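Local coordinates for protein 2-(acetamidomethylene)succinate hydrolase (Mesorhizobium loti, PDB 3KXP) that catalyses the last step of vitamin B6 degradation, hydrolysing (E)-2-(acetamidomethylene)succinate to succinic semialdehyde, acetate, ammonia and carbon dioxide, at residues Y115-Y120 against G144-V149; A136-H141 against D157-V162; A164-P169 against A292-N297; E174-L179 against G242-L247; V258-G263 against L284-V289. One frame throughout, in Å; residues are numbered along the deposited sequence.

How the contacts relate
Contacts 2 and 5 are parallel strand pairs of the central sheet, each from a beta-alpha-beta unit and held by backbone hydrogen bonds; contact 5 has aliphatic packing on both faces, while contact 2 adds an arginine and a serine. Contact 3 lies at the end of strand 159-165, close to contact 5, and replaces ladder chemistry with one histidine-carboxylate bond among the probable catalytic residues. Contact 1, also buried, joins helices 117-131 and 143-154 through arginine, asparagine and tyrosine. Contact 4 is the least buried: a cap helix meets a loop, leucines facing inward and charges at the more exposed side. Arg146 of contact 1 reaches Gly242 of contact 4, and Phe167 of contact 3 packs against both.

Contact 1. Residues Y115-Y120 against G144-V149; sequences YEANDY and GARNSV
The guanidinium of Arg146 lies flat on Ala117, whose CA sits 3.4 Å above the guanidinium plane and over its centre, while Tyr120 CD1 and the amide of Asn147 stand at its edge. The Tyr120 ring and the Asn147 amide are turned only 20° from each other, with Asn147 ND2 3.1 Å from Tyr120 CD2 and Asn147 CG 3.2 Å from Tyr120 CB; the backbone carbonyl of Tyr115 lies in plane at the ring edge. Alanine suits position 117, its single methyl leaving the guanidinium close to the helix backbone.

The arginine chain leaves with CG anti to the backbone N (chi1 175°), then bends twice to reach across. Arg146 NH1 gives a hydrogen bond of 2.7 Å to Asn147 OD1, in the plane of both groups. This fixes the amide's rotation and leaves Asn147 ND2 to donate to Gln102. The carboxylate of Glu116, 5.6 Å from Arg146 NH2 at OE1, probably eases the burial of the positive charge. Asp119 OD2 accepts from the backbone N of Glu116, at the start of the helix.

Tyr120 OH bonds Thr239, and Tyr115 rests on helix 233-242. Helix 143-154, which follows the probable nucleophile Ser142, turns Ala145 and Val149 toward strand 159-165, so this contact links helix 117-131 to the central sheet.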
# COMPACT_ATOMS: atom_id res chain seq x y z
N TYR A 115 9.26 -27.77 -11.58
CA TYR A 115 9.28 -26.91 -10.41
C TYR A 115 9.72 -25.49 -10.71
O TYR A 115 10.39 -24.86 -9.90
CB TYR A 115 10.16 -27.53 -9.32
CG TYR A 115 9.58 -28.80 -8.77
CD1 TYR A 115 9.88 -30.04 -9.34
CD2 TYR A 115 8.66 -28.77 -7.72
CE1 TYR A 115 9.29 -31.22 -8.86
CE2 TYR A 115 8.06 -29.92 -7.24
CZ TYR A 115 8.38 -31.15 -7.80
OH TYR A 115 7.82 -32.29 -7.28
N GLU A 116 9.33 -24.98 -11.87
CA GLU A 116 9.68 -23.63 -12.27
C GLU A 116 8.53 -22.72 -11.91
O GLU A 116 7.47 -23.18 -11.49
CB GLU A 116 9.95 -23.57 -13.77
CG GLU A 116 11.11 -24.43 -14.22
CD GLU A 116 12.43 -24.01 -13.60
OE1 GLU A 116 12.94 -22.92 -13.94
OE2 GLU A 116 12.95 -24.78 -12.76
N ALA A 117 8.73 -21.41 -12.07
CA ALA A 117 7.70 -20.43 -11.77
C ALA A 117 6.36 -20.80 -12.41
O ALA A 117 5.34 -20.91 -11.71
CB ALA A 117 8.14 -19.04 -12.24
N ASN A 118 6.37 -20.99 -13.73
CA ASN A 118 5.16 -21.34 -14.47
C ASN A 118 4.43 -22.54 -13.90
O ASN A 118 3.20 -22.52 -13.78
CB ASN A 118 5.49 -21.60 -15.94
CG ASN A 118 5.66 -20.33 -16.74
OD1 ASN A 118 6.03 -20.36 -17.92
ND2 ASN A 118 5.40 -19.19 -16.10
N ASP A 119 5.18 -23.58 -13.55
CA ASP A 119 4.58 -24.78 -12.98
C ASP A 119 3.76 -24.41 -11.75
O ASP A 119 2.58 -24.74 -11.68
CB ASP A 119 5.66 -25.79 -12.61
CG ASP A 119 6.47 -26.23 -13.82
OD1 ASP A 119 5.85 -26.71 -14.80
OD2 ASP A 119 7.72 -26.10 -13.80
N TYR A 120 4.38 -23.73 -10.79
CA TYR A 120 3.66 -23.34 -9.57
C TYR A 120 2.54 -22.35 -9.87
O TYR A 120 1.49 -22.36 -9.20
CB TYR A 120 4.61 -22.69 -8.55
CG TYR A 120 5.53 -23.62 -7.80
CD1 TYR A 120 6.81 -23.90 -8.27
CD2 TYR A 120 5.14 -24.17 -6.58
CE1 TYR A 120 7.68 -24.70 -7.55
CE2 TYR A 120 6.00 -24.98 -5.85
CZ TYR A 120 7.28 -25.24 -6.34
OH TYR A 120 8.14 -26.05 -5.63
N GLY A 144 6.21 -18.74 -2.32
CA GLY A 144 4.80 -18.45 -2.51
C GLY A 144 4.58 -17.08 -3.13
O GLY A 144 3.76 -16.92 -4.03
N ALA A 145 5.33 -16.08 -2.64
CA ALA A 145 5.21 -14.72 -3.16
C ALA A 145 5.59 -14.68 -4.64
O ALA A 145 4.88 -14.10 -5.46
CB ALA A 145 6.10 -13.75 -2.36
N ARG A 146 6.72 -15.29 -4.98
CA ARG A 146 7.16 -15.34 -6.36
C ARG A 146 6.08 -16.01 -7.22
O ARG A 146 5.75 -15.54 -8.30
CB ARG A 146 8.48 -16.10 -6.46
CG ARG A 146 8.97 -16.31 -7.88
CD ARG A 146 8.44 -17.61 -8.45
NE ARG A 146 9.56 -18.35 -9.00
CZ ARG A 146 9.68 -19.67 -8.97
NH1 ARG A 146 8.73 -20.43 -8.42
NH2 ARG A 146 10.76 -20.23 -9.48
N ASN A 147 5.52 -17.10 -6.71
CA ASN A 147 4.48 -17.82 -7.43
C ASN A 147 3.23 -16.98 -7.62
O ASN A 147 2.67 -16.94 -8.72
CB ASN A 147 4.12 -19.12 -6.70
CG ASN A 147 5.26 -20.13 -6.71
OD1 ASN A 147 6.17 -20.02 -7.53
ND2 ASN A 147 5.20 -21.12 -5.82
N SER A 148 2.78 -16.30 -6.56
CA SER A 148 1.58 -15.49 -6.65
C SER A 148 1.68 -14.34 -7.65
O SER A 148 0.75 -14.11 -8.42
CB SER A 148 1.20 -14.94 -5.28
OG SER A 148 0.80 -15.98 -4.42
N VAL A 149 2.79 -13.62 -7.65
CA VAL A 149 2.94 -12.51 -8.58
C VAL A 149 2.99 -13.02 -10.02
O VAL A 149 2.46 -12.38 -10.93
CB VAL A 149 4.20 -11.68 -8.26
CG1 VAL A 149 4.35 -10.53 -9.26
CG2 VAL A 149 4.10 -11.13 -6.83
O HOH W 1 11.09 -22.48 -8.69

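Contact 2. Residues A136-H141 against D157-V162; sequences AILVGH and DLVRSV
Ile137 CD1 sits over one face of the Arg160 guanidinium, 3.4 Å from Arg160 CZ, the two side chains running alongside each other in the same direction. Arg160 is extended, with CG anti to its own N (chi1 170°), which lays its methylenes along the isoleucine and brings the guanidinium over Ile137 CD1. Next to them Ser161 OG lies 3.6 Å from Ile137 CG2; it is a buried hydroxyl without a polar partner in the model. The backbones meet through Ala136 N to Leu158 O (2.9 Å), Arg160 N to Ala136 O (2.9 Å) and Leu138 N to Ser161 O (2.8 Å). The parallel ladder is interrupted at Arg160, where the strand turns a corner.

The pair closes the beta-alpha-beta crossover of the alpha/beta hydrolase fold that leads through helix 143-154. Leu138 meets Val159 and Val162 on the sheet face beneath that helix, where Ser148 and Ala152, being small, let the helix come close. Replacing Arg160 by an alanine would probably strip Ile137 CD1 of its flat cover and leave the carbonyl of Ala314 of the second subunit without the donor it has in Arg160 NH2. Farther out, Lys256 NZ bonds the carbonyl of Val159, and strand 70-74 flanks Ile137 on its other side.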
# COMPACT_ATOMS: atom_id res chain seq x y z
N ALA A 136 -9.26 -14.80 -6.39
CA ALA A 136 -8.64 -14.89 -5.08
C ALA A 136 -7.57 -13.86 -4.77
O ALA A 136 -6.87 -13.37 -5.66
CB ALA A 136 -8.06 -16.29 -4.88
N ILE A 137 -7.47 -13.54 -3.49
CA ILE A 137 -6.46 -12.64 -2.98
C ILE A 137 -5.33 -13.61 -2.63
O ILE A 137 -5.53 -14.55 -1.86
CB ILE A 137 -6.94 -11.91 -1.71
CG1 ILE A 137 -8.11 -10.98 -2.06
CG2 ILE A 137 -5.78 -11.14 -1.07
CD1 ILE A 137 -8.78 -10.36 -0.87
N LEU A 138 -4.16 -13.40 -3.22
CA LEU A 138 -3.01 -14.25 -2.97
C LEU A 138 -2.00 -13.67 -1.95
O LEU A 138 -1.45 -12.58 -2.15
CB LEU A 138 -2.30 -14.53 -4.30
CG LEU A 138 -2.82 -15.61 -5.26
CD1 LEU A 138 -4.34 -15.64 -5.28
CD2 LEU A 138 -2.26 -15.34 -6.65
N VAL A 139 -1.78 -14.42 -0.87
CA VAL A 139 -0.84 -14.04 0.19
C VAL A 139 0.30 -15.05 0.14
O VAL A 139 0.16 -16.18 0.60
CB VAL A 139 -1.49 -14.13 1.57
CG1 VAL A 139 -0.46 -13.82 2.65
CG2 VAL A 139 -2.66 -13.16 1.65
N GLY A 140 1.44 -14.65 -0.41
CA GLY A 140 2.55 -15.57 -0.51
C GLY A 140 3.86 -15.17 0.16
O GLY A 140 4.23 -14.00 0.18
N HIS A 141 4.54 -16.15 0.72
CA HIS A 141 5.81 -15.90 1.37
C HIS A 141 6.95 -16.51 0.57
O HIS A 141 6.97 -17.71 0.34
CB HIS A 141 5.84 -16.50 2.77
CG HIS A 141 7.15 -16.30 3.47
ND1 HIS A 141 7.65 -17.20 4.38
CD2 HIS A 141 8.06 -15.30 3.38
CE1 HIS A 141 8.82 -16.77 4.82
NE2 HIS A 141 9.09 -15.62 4.23
N ASP A 157 -7.66 -12.14 -14.41
CA ASP A 157 -9.03 -12.39 -14.00
C ASP A 157 -9.22 -13.31 -12.79
O ASP A 157 -10.18 -13.17 -12.04
CB ASP A 157 -9.82 -12.94 -15.20
CG ASP A 157 -9.90 -11.94 -16.36
OD1 ASP A 157 -10.37 -12.33 -17.45
OD2 ASP A 157 -9.51 -10.77 -16.18
N LEU A 158 -8.30 -14.25 -12.59
CA LEU A 158 -8.42 -15.17 -11.48
C LEU A 158 -7.96 -14.60 -10.13
O LEU A 158 -8.31 -15.13 -9.07
CB LEU A 158 -7.63 -16.45 -11.79
CG LEU A 158 -8.09 -17.19 -13.05
CD1 LEU A 158 -7.21 -18.42 -13.30
CD2 LEU A 158 -9.56 -17.60 -12.88
N VAL A 159 -7.19 -13.52 -10.17
CA VAL A 159 -6.68 -12.95 -8.93
C VAL A 159 -7.00 -11.48 -8.71
O VAL A 159 -6.77 -10.62 -9.57
CB VAL A 159 -5.15 -13.21 -8.79
CG1 VAL A 159 -4.52 -13.29 -10.16
CG2 VAL A 159 -4.49 -12.13 -7.95
N ARG A 160 -7.54 -11.21 -7.53
CA ARG A 160 -7.95 -9.89 -7.10
C ARG A 160 -6.76 -9.01 -6.70
O ARG A 160 -6.66 -7.85 -7.11
CB ARG A 160 -8.92 -10.04 -5.93
CG ARG A 160 -9.26 -8.76 -5.20
CD ARG A 160 -10.28 -9.05 -4.10
NE ARG A 160 -10.18 -8.09 -3.01
CZ ARG A 160 -10.99 -8.06 -1.95
NH1 ARG A 160 -11.97 -8.94 -1.83
NH2 ARG A 160 -10.80 -7.14 -1.01
N SER A 161 -5.86 -9.57 -5.90
CA SER A 161 -4.70 -8.84 -5.43
C SER A 161 -3.68 -9.78 -4.80
O SER A 161 -4.01 -10.91 -4.42
CB SER A 161 -5.13 -7.80 -4.40
OG SER A 161 -5.88 -8.41 -3.37
N VAL A 162 -2.45 -9.30 -4.67
CA VAL A 162 -1.39 -10.10 -4.09
C VAL A 162 -0.63 -9.39 -2.98
O VAL A 162 -0.39 -8.19 -3.05
CB VAL A 162 -0.34 -10.48 -5.15
CG1 VAL A 162 0.77 -11.30 -4.51
CG2 VAL A 162 -1.00 -11.24 -6.28

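Contact 3. Residues A164-P169 against A292-N297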
# COMPACT_ATOMS: atom_id res chain seq x y z
N ALA A 164 2.81 -9.92 -1.66
CA ALA A 164 4.08 -10.59 -1.89
C ALA A 164 5.07 -10.38 -0.74
O ALA A 164 5.79 -9.38 -0.69
CB ALA A 164 4.70 -10.08 -3.19
N ILE A 165 5.12 -11.33 0.18
CA ILE A 165 6.00 -11.24 1.34
C ILE A 165 7.43 -11.76 1.12
O ILE A 165 7.65 -12.97 1.06
CB ILE A 165 5.41 -12.00 2.55
CG1 ILE A 165 4.01 -11.45 2.88
CG2 ILE A 165 6.34 -11.86 3.76
CD1 ILE A 165 3.35 -12.13 4.08
N ASP A 166 8.36 -10.83 1.01
CA ASP A 166 9.79 -11.10 0.87
C ASP A 166 10.34 -11.85 -0.34
O ASP A 166 11.06 -12.85 -0.18
CB ASP A 166 10.32 -11.77 2.14
CG ASP A 166 11.61 -11.14 2.64
OD1 ASP A 166 11.57 -9.94 2.99
OD2 ASP A 166 12.66 -11.81 2.66
N PHE A 167 10.01 -11.38 -1.54
CA PHE A 167 10.54 -11.96 -2.76
C PHE A 167 10.23 -11.06 -3.93
O PHE A 167 9.11 -11.01 -4.44
CB PHE A 167 9.99 -13.37 -3.04
CG PHE A 167 10.88 -14.18 -3.95
CD1 PHE A 167 11.01 -13.84 -5.29
CD2 PHE A 167 11.66 -15.21 -3.44
CE1 PHE A 167 11.91 -14.52 -6.12
CE2 PHE A 167 12.56 -15.90 -4.26
CZ PHE A 167 12.69 -15.55 -5.60
N THR A 168 11.26 -10.36 -4.38
CA THR A 168 11.15 -9.41 -5.47
C THR A 168 12.16 -9.76 -6.55
O THR A 168 12.92 -10.72 -6.41
CB THR A 168 11.50 -8.01 -4.96
OG1 THR A 168 12.87 -8.01 -4.52
CG2 THR A 168 10.59 -7.60 -3.79
N PRO A 169 12.18 -9.00 -7.64
CA PRO A 169 13.16 -9.31 -8.68
C PRO A 169 14.47 -8.72 -8.17
O PRO A 169 14.50 -8.15 -7.08
CB PRO A 169 12.65 -8.54 -9.90
CG PRO A 169 11.20 -8.22 -9.58
CD PRO A 169 11.24 -7.96 -8.10
N ALA A 292 12.10 -7.59 11.57
CA ALA A 292 11.86 -8.84 10.85
C ALA A 292 12.93 -9.17 9.81
O ALA A 292 13.43 -8.28 9.12
CB ALA A 292 10.49 -8.79 10.17
N ASP A 293 13.28 -10.44 9.72
CA ASP A 293 14.26 -10.89 8.73
C ASP A 293 13.43 -11.47 7.58
O ASP A 293 12.29 -11.03 7.35
CB ASP A 293 15.23 -11.93 9.31
CG ASP A 293 14.53 -13.20 9.79
OD1 ASP A 293 15.24 -14.16 10.18
OD2 ASP A 293 13.28 -13.24 9.79
N HIS A 294 13.96 -12.44 6.85
CA HIS A 294 13.23 -13.02 5.73
C HIS A 294 11.86 -13.58 6.11
O HIS A 294 10.92 -13.52 5.31
CB HIS A 294 14.09 -14.10 5.07
CG HIS A 294 13.38 -14.89 4.01
ND1 HIS A 294 12.80 -14.31 2.90
CD2 HIS A 294 13.19 -16.23 3.87
CE1 HIS A 294 12.29 -15.25 2.13
NE2 HIS A 294 12.52 -16.42 2.69
N TYR A 295 11.75 -14.12 7.33
CA TYR A 295 10.51 -14.74 7.80
C TYR A 295 9.53 -13.77 8.45
O TYR A 295 9.14 -13.92 9.60
CB TYR A 295 10.89 -15.87 8.76
CG TYR A 295 11.93 -16.76 8.13
CD1 TYR A 295 11.58 -17.71 7.17
CD2 TYR A 295 13.29 -16.55 8.38
CE1 TYR A 295 12.55 -18.43 6.47
CE2 TYR A 295 14.27 -17.27 7.68
CZ TYR A 295 13.89 -18.20 6.73
OH TYR A 295 14.85 -18.89 6.02
N VAL A 296 9.12 -12.78 7.66
CA VAL A 296 8.22 -11.73 8.12
C VAL A 296 6.93 -12.14 8.84
O VAL A 296 6.71 -11.74 9.98
CB VAL A 296 7.83 -10.81 6.95
CG1 VAL A 296 7.11 -9.57 7.49
CG2 VAL A 296 9.09 -10.43 6.16
N ASN A 297 6.09 -12.93 8.18
CA ASN A 297 4.83 -13.32 8.79
C ASN A 297 4.98 -14.10 10.11
O ASN A 297 4.17 -13.94 11.03
CB ASN A 297 3.95 -14.08 7.79
CG ASN A 297 4.62 -15.31 7.21
OD1 ASN A 297 4.13 -16.43 7.38
ND2 ASN A 297 5.74 -15.12 6.52
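Asp166 OD2 is gripped by two donors: His294 ND1, at 2.5 Å across the contact, and the hydroxyl of Ser266. The histidine bond is almost straight, 171° at the hydrogen; the oxygen lies in the imidazole plane, while the ring nitrogen meets OD2 on the anti side, somewhat out of the carboxylate plane. His294 carries its ring to the aspartate with CG anti to the backbone N (chi1 173°), and a turn about CB-CG (chi2 57°) points ND1 at OD2. Asp166 OD1 accepts from Gly263 N, so both carboxylate oxygens are anchored against rotation.

Behind the polar pair, Ile165 CG2 packs 3.7 Å from Val296 CB; branched aliphatic residues fill this place between strand 159-165 and helix 296-299. Asp293 OD2 closes an Asx turn on Tyr295 N, shaping the loop that presents His294, and His141 NE2 holds the His294 carbonyl. An asparagine in place of Asp166 would probably leave His294 ND1 without the carboxylate oxygen it binds, and the imidazole freer to turn. Ser142, the probable nucleophile, lies beside His294, and the three probably form a catalytic triad, its acid following the sixth strand rather than the more usual seventh; the short bond would orient the imidazole toward the serine.

Contact 4. Residues E174-L179 against G242-L247; sequences EALDAL and GLRSDL
Helix 173-182 passes the type I beta turn that runs from Gly242 to Ser245, their backbones nearest at Leu176 and Arg244, whose CA atoms are 6.9 Å apart. The helix belongs to the cap that this alpha/beta hydrolase inserts between strands 159-165 and 258-263, and the turn links two further helices of the chain.

Leu176 and Arg244 run alongside each other, head to tail. Leu176 CD1 rests 4.0 Å from Arg244 CG, and farther along Leu176 CB lies over one face of the guanidinium, so the leucine covers both the aliphatic and the flat part of the arginine. The bend at chi3 turns the guanidinium onto the helix. There Asp177 OD1 and Arg244 NH2 form a salt bridge; the atoms are modelled too close together, so its exact geometry is doubtful. Glu180, a turn farther on, bridges Arg244 NH1, so the arginine has two acidic partners on the helix, which probably offset its charge. A long, charged residue suits this partly exposed position.

Leucines suit the inner side, where Leu243 also packs on Leu143 and Phe167. Crossing at about a right angle, Leu179 and Leu243 bring their CD1 methyls to 4.0 Å from each other.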
# COMPACT_ATOMS: atom_id res chain seq x y z
N GLU A 174 24.49 -14.09 -4.56
CA GLU A 174 24.97 -14.58 -3.27
C GLU A 174 23.84 -15.01 -2.34
O GLU A 174 23.96 -16.03 -1.64
CB GLU A 174 25.81 -13.50 -2.58
CG GLU A 174 27.04 -13.04 -3.36
CD GLU A 174 26.69 -12.38 -4.70
OE1 GLU A 174 25.66 -11.67 -4.77
OE2 GLU A 174 27.45 -12.58 -5.67
N ALA A 175 22.75 -14.25 -2.33
CA ALA A 175 21.60 -14.55 -1.48
C ALA A 175 20.93 -15.85 -1.91
O ALA A 175 20.49 -16.65 -1.08
CB ALA A 175 20.61 -13.38 -1.52
N LEU A 176 20.84 -16.06 -3.22
CA LEU A 176 20.26 -17.28 -3.75
C LEU A 176 21.24 -18.45 -3.56
O LEU A 176 20.81 -19.59 -3.41
CB LEU A 176 19.88 -17.11 -5.23
CG LEU A 176 18.62 -16.25 -5.40
CD1 LEU A 176 18.44 -15.80 -6.85
CD2 LEU A 176 17.42 -17.04 -4.90
N ASP A 177 22.54 -18.16 -3.57
CA ASP A 177 23.54 -19.21 -3.36
C ASP A 177 23.31 -19.76 -1.95
O ASP A 177 23.35 -20.96 -1.74
CB ASP A 177 24.97 -18.66 -3.43
CG ASP A 177 25.39 -18.28 -4.84
OD1 ASP A 177 24.78 -18.79 -5.80
OD2 ASP A 177 26.33 -17.47 -5.01
N ALA A 178 23.06 -18.86 -1.01
CA ALA A 178 22.84 -19.23 0.38
C ALA A 178 21.59 -20.08 0.56
O ALA A 178 21.61 -21.08 1.29
CB ALA A 178 22.75 -17.99 1.25
N LEU A 179 20.51 -19.67 -0.10
CA LEU A 179 19.24 -20.39 -0.00
C LEU A 179 19.41 -21.80 -0.58
O LEU A 179 18.97 -22.79 0.00
CB LEU A 179 18.14 -19.64 -0.76
CG LEU A 179 16.70 -20.11 -0.60
CD1 LEU A 179 15.77 -19.02 -1.11
CD2 LEU A 179 16.48 -21.41 -1.35
N GLY A 242 15.14 -23.02 -9.51
CA GLY A 242 14.12 -22.37 -10.31
C GLY A 242 13.90 -20.96 -9.80
O GLY A 242 13.42 -20.10 -10.53
N LEU A 243 14.26 -20.72 -8.54
CA LEU A 243 14.10 -19.41 -7.91
C LEU A 243 15.06 -18.36 -8.46
O LEU A 243 14.89 -17.18 -8.20
CB LEU A 243 14.28 -19.52 -6.39
CG LEU A 243 13.17 -20.27 -5.64
CD1 LEU A 243 13.49 -20.35 -4.17
CD2 LEU A 243 11.85 -19.54 -5.85
N ARG A 244 16.05 -18.81 -9.23
CA ARG A 244 17.03 -17.90 -9.82
C ARG A 244 16.54 -17.22 -11.09
O ARG A 244 17.17 -16.28 -11.57
CB ARG A 244 18.31 -18.67 -10.16
CG ARG A 244 19.14 -19.12 -8.98
CD ARG A 244 20.35 -19.90 -9.46
NE ARG A 244 21.55 -19.60 -8.69
CZ ARG A 244 21.77 -20.04 -7.45
NH1 ARG A 244 20.88 -20.80 -6.84
NH2 ARG A 244 22.88 -19.69 -6.83
N SER A 245 15.42 -17.68 -11.64
CA SER A 245 14.92 -17.10 -12.88
C SER A 245 14.51 -15.63 -12.76
O SER A 245 14.15 -15.15 -11.69
CB SER A 245 13.75 -17.93 -13.43
OG SER A 245 12.70 -18.01 -12.49
N ASP A 246 14.60 -14.93 -13.89
CA ASP A 246 14.28 -13.52 -13.97
C ASP A 246 12.82 -13.28 -13.61
O ASP A 246 11.91 -13.79 -14.26
CB ASP A 246 14.58 -13.02 -15.40
CG ASP A 246 14.45 -11.51 -15.53
OD1 ASP A 246 14.42 -10.81 -14.50
OD2 ASP A 246 14.41 -11.03 -16.68
N LEU A 247 12.60 -12.49 -12.56
CA LEU A 247 11.27 -12.17 -12.08
C LEU A 247 10.79 -10.79 -12.53
O LEU A 247 9.67 -10.38 -12.22
CB LEU A 247 11.26 -12.26 -10.54
CG LEU A 247 9.91 -12.37 -9.85
CD1 LEU A 247 9.12 -13.54 -10.44
CD2 LEU A 247 10.11 -12.55 -8.35

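Contact 5. Residues V258-G263 against L284-V289; sequences VLIVRG and LPVVVV
Leu259 places CG opposite its backbone N (chi1 173°), and a chi2 of 73° turns CD1 across to the neighbouring strand, 3.9 Å from Pro285 CG and 4.0 Å from Val287 CG2. Val261 likewise sets CG1 anti to its N, which carries that methyl to 3.9 Å from Val289 CG2, its CG2 being left to lie alongside Val287. These residues form one face of the sheet, covered by helices 296-299 and 301-313. On the other face Ile260 CD1 approaches Leu284 CB at 4.2 Å, roughly at right angles, and Ile260 and Val286 share cover from helix 271-280. Valine and isoleucine, branched at CB, suit extended strands and fill both layers.

The backbones run parallel, 18° apart, in a regular ladder. Ile260 N binds Pro285 O at 3.0 Å and Val287 N binds Ile260 O at 2.8 Å; Arg262 N then binds Val287 O at 2.9 Å and Val289 N binds Arg262 O at 2.8 Å. Pro285 has no N-H to give, but its carbonyl still opens the series. Arg262 carries its charged end to the carbonyl of Val269, and the strand ends beside Asp166 of the probable active site.

Pro285 also meets Pro285 of the second subunit, and Val286 makes backbone hydrogen bonds to that subunit, so this outermost strand of the chain takes part in the dimer interface. Strand 258-263, helix 271-280 and strand 286-289 make up the last beta-alpha-beta unit of the alpha/beta hydrolase sheet.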
# COMPACT_ATOMS: atom_id res chain seq x y z
N VAL A 258 -0.61 -5.17 -6.00
CA VAL A 258 0.41 -5.97 -5.33
C VAL A 258 1.07 -5.19 -4.21
O VAL A 258 1.64 -4.12 -4.44
CB VAL A 258 1.49 -6.45 -6.32
CG1 VAL A 258 2.59 -7.22 -5.57
CG2 VAL A 258 0.85 -7.32 -7.39
N LEU A 259 0.98 -5.70 -2.99
CA LEU A 259 1.61 -5.07 -1.85
C LEU A 259 2.95 -5.77 -1.64
O LEU A 259 3.00 -6.99 -1.53
CB LEU A 259 0.75 -5.24 -0.60
CG LEU A 259 1.38 -4.76 0.71
CD1 LEU A 259 1.40 -3.23 0.75
CD2 LEU A 259 0.58 -5.30 1.89
N ILE A 260 4.03 -5.01 -1.62
CA ILE A 260 5.35 -5.61 -1.42
C ILE A 260 5.73 -5.49 0.04
O ILE A 260 5.74 -4.39 0.61
CB ILE A 260 6.42 -4.90 -2.26
CG1 ILE A 260 6.06 -4.95 -3.75
CG2 ILE A 260 7.77 -5.57 -2.04
CD1 ILE A 260 6.99 -4.14 -4.64
N VAL A 261 6.03 -6.62 0.67
CA VAL A 261 6.42 -6.62 2.06
C VAL A 261 7.83 -7.17 2.18
O VAL A 261 8.13 -8.24 1.65
CB VAL A 261 5.48 -7.49 2.92
CG1 VAL A 261 5.99 -7.55 4.35
CG2 VAL A 261 4.07 -6.92 2.90
N ARG A 262 8.71 -6.41 2.83
CA ARG A 262 10.09 -6.86 3.02
C ARG A 262 10.44 -6.79 4.49
O ARG A 262 9.92 -5.95 5.23
CB ARG A 262 11.10 -5.98 2.27
CG ARG A 262 12.53 -6.53 2.39
CD ARG A 262 13.62 -5.60 1.89
NE ARG A 262 14.08 -4.73 2.97
CZ ARG A 262 15.22 -4.87 3.63
NH1 ARG A 262 16.07 -5.85 3.34
NH2 ARG A 262 15.51 -4.03 4.61
N GLY A 263 11.30 -7.70 4.92
CA GLY A 263 11.74 -7.68 6.30
C GLY A 263 12.95 -6.77 6.35
O GLY A 263 13.80 -6.83 5.45
N LEU A 284 3.47 0.31 -6.94
CA LEU A 284 3.11 -0.75 -6.01
C LEU A 284 3.43 -0.38 -4.55
O LEU A 284 4.59 -0.15 -4.21
CB LEU A 284 3.83 -2.05 -6.39
CG LEU A 284 3.48 -2.62 -7.78
CD1 LEU A 284 4.34 -3.85 -8.11
CD2 LEU A 284 1.98 -2.97 -7.80
N PRO A 285 2.40 -0.31 -3.69
CA PRO A 285 2.62 0.04 -2.28
C PRO A 285 3.64 -0.87 -1.60
O PRO A 285 3.69 -2.07 -1.85
CB PRO A 285 1.23 -0.11 -1.66
CG PRO A 285 0.60 -1.17 -2.51
CD PRO A 285 1.01 -0.74 -3.91
N VAL A 286 4.45 -0.28 -0.73
CA VAL A 286 5.50 -1.01 -0.04
C VAL A 286 5.43 -0.91 1.48
O VAL A 286 5.11 0.15 2.03
CB VAL A 286 6.90 -0.51 -0.50
CG1 VAL A 286 7.98 -1.23 0.27
CG2 VAL A 286 7.08 -0.74 -2.01
N VAL A 287 5.76 -2.02 2.14
CA VAL A 287 5.79 -2.12 3.59
C VAL A 287 7.10 -2.81 3.99
O VAL A 287 7.42 -3.89 3.48
CB VAL A 287 4.59 -2.96 4.12
CG1 VAL A 287 4.85 -3.43 5.55
CG2 VAL A 287 3.31 -2.13 4.08
N VAL A 288 7.87 -2.17 4.87
CA VAL A 288 9.15 -2.72 5.36
C VAL A 288 8.93 -2.95 6.86
O VAL A 288 8.71 -2.00 7.62
CB VAL A 288 10.33 -1.72 5.15
CG1 VAL A 288 11.61 -2.30 5.74
CG2 VAL A 288 10.54 -1.47 3.66
N VAL A 289 8.99 -4.21 7.28
CA VAL A 289 8.75 -4.56 8.67
C VAL A 289 10.00 -4.53 9.55
O VAL A 289 10.92 -5.32 9.36
CB VAL A 289 8.07 -5.95 8.77
CG1 VAL A 289 7.63 -6.23 10.20
CG2 VAL A 289 6.88 -6.03 7.80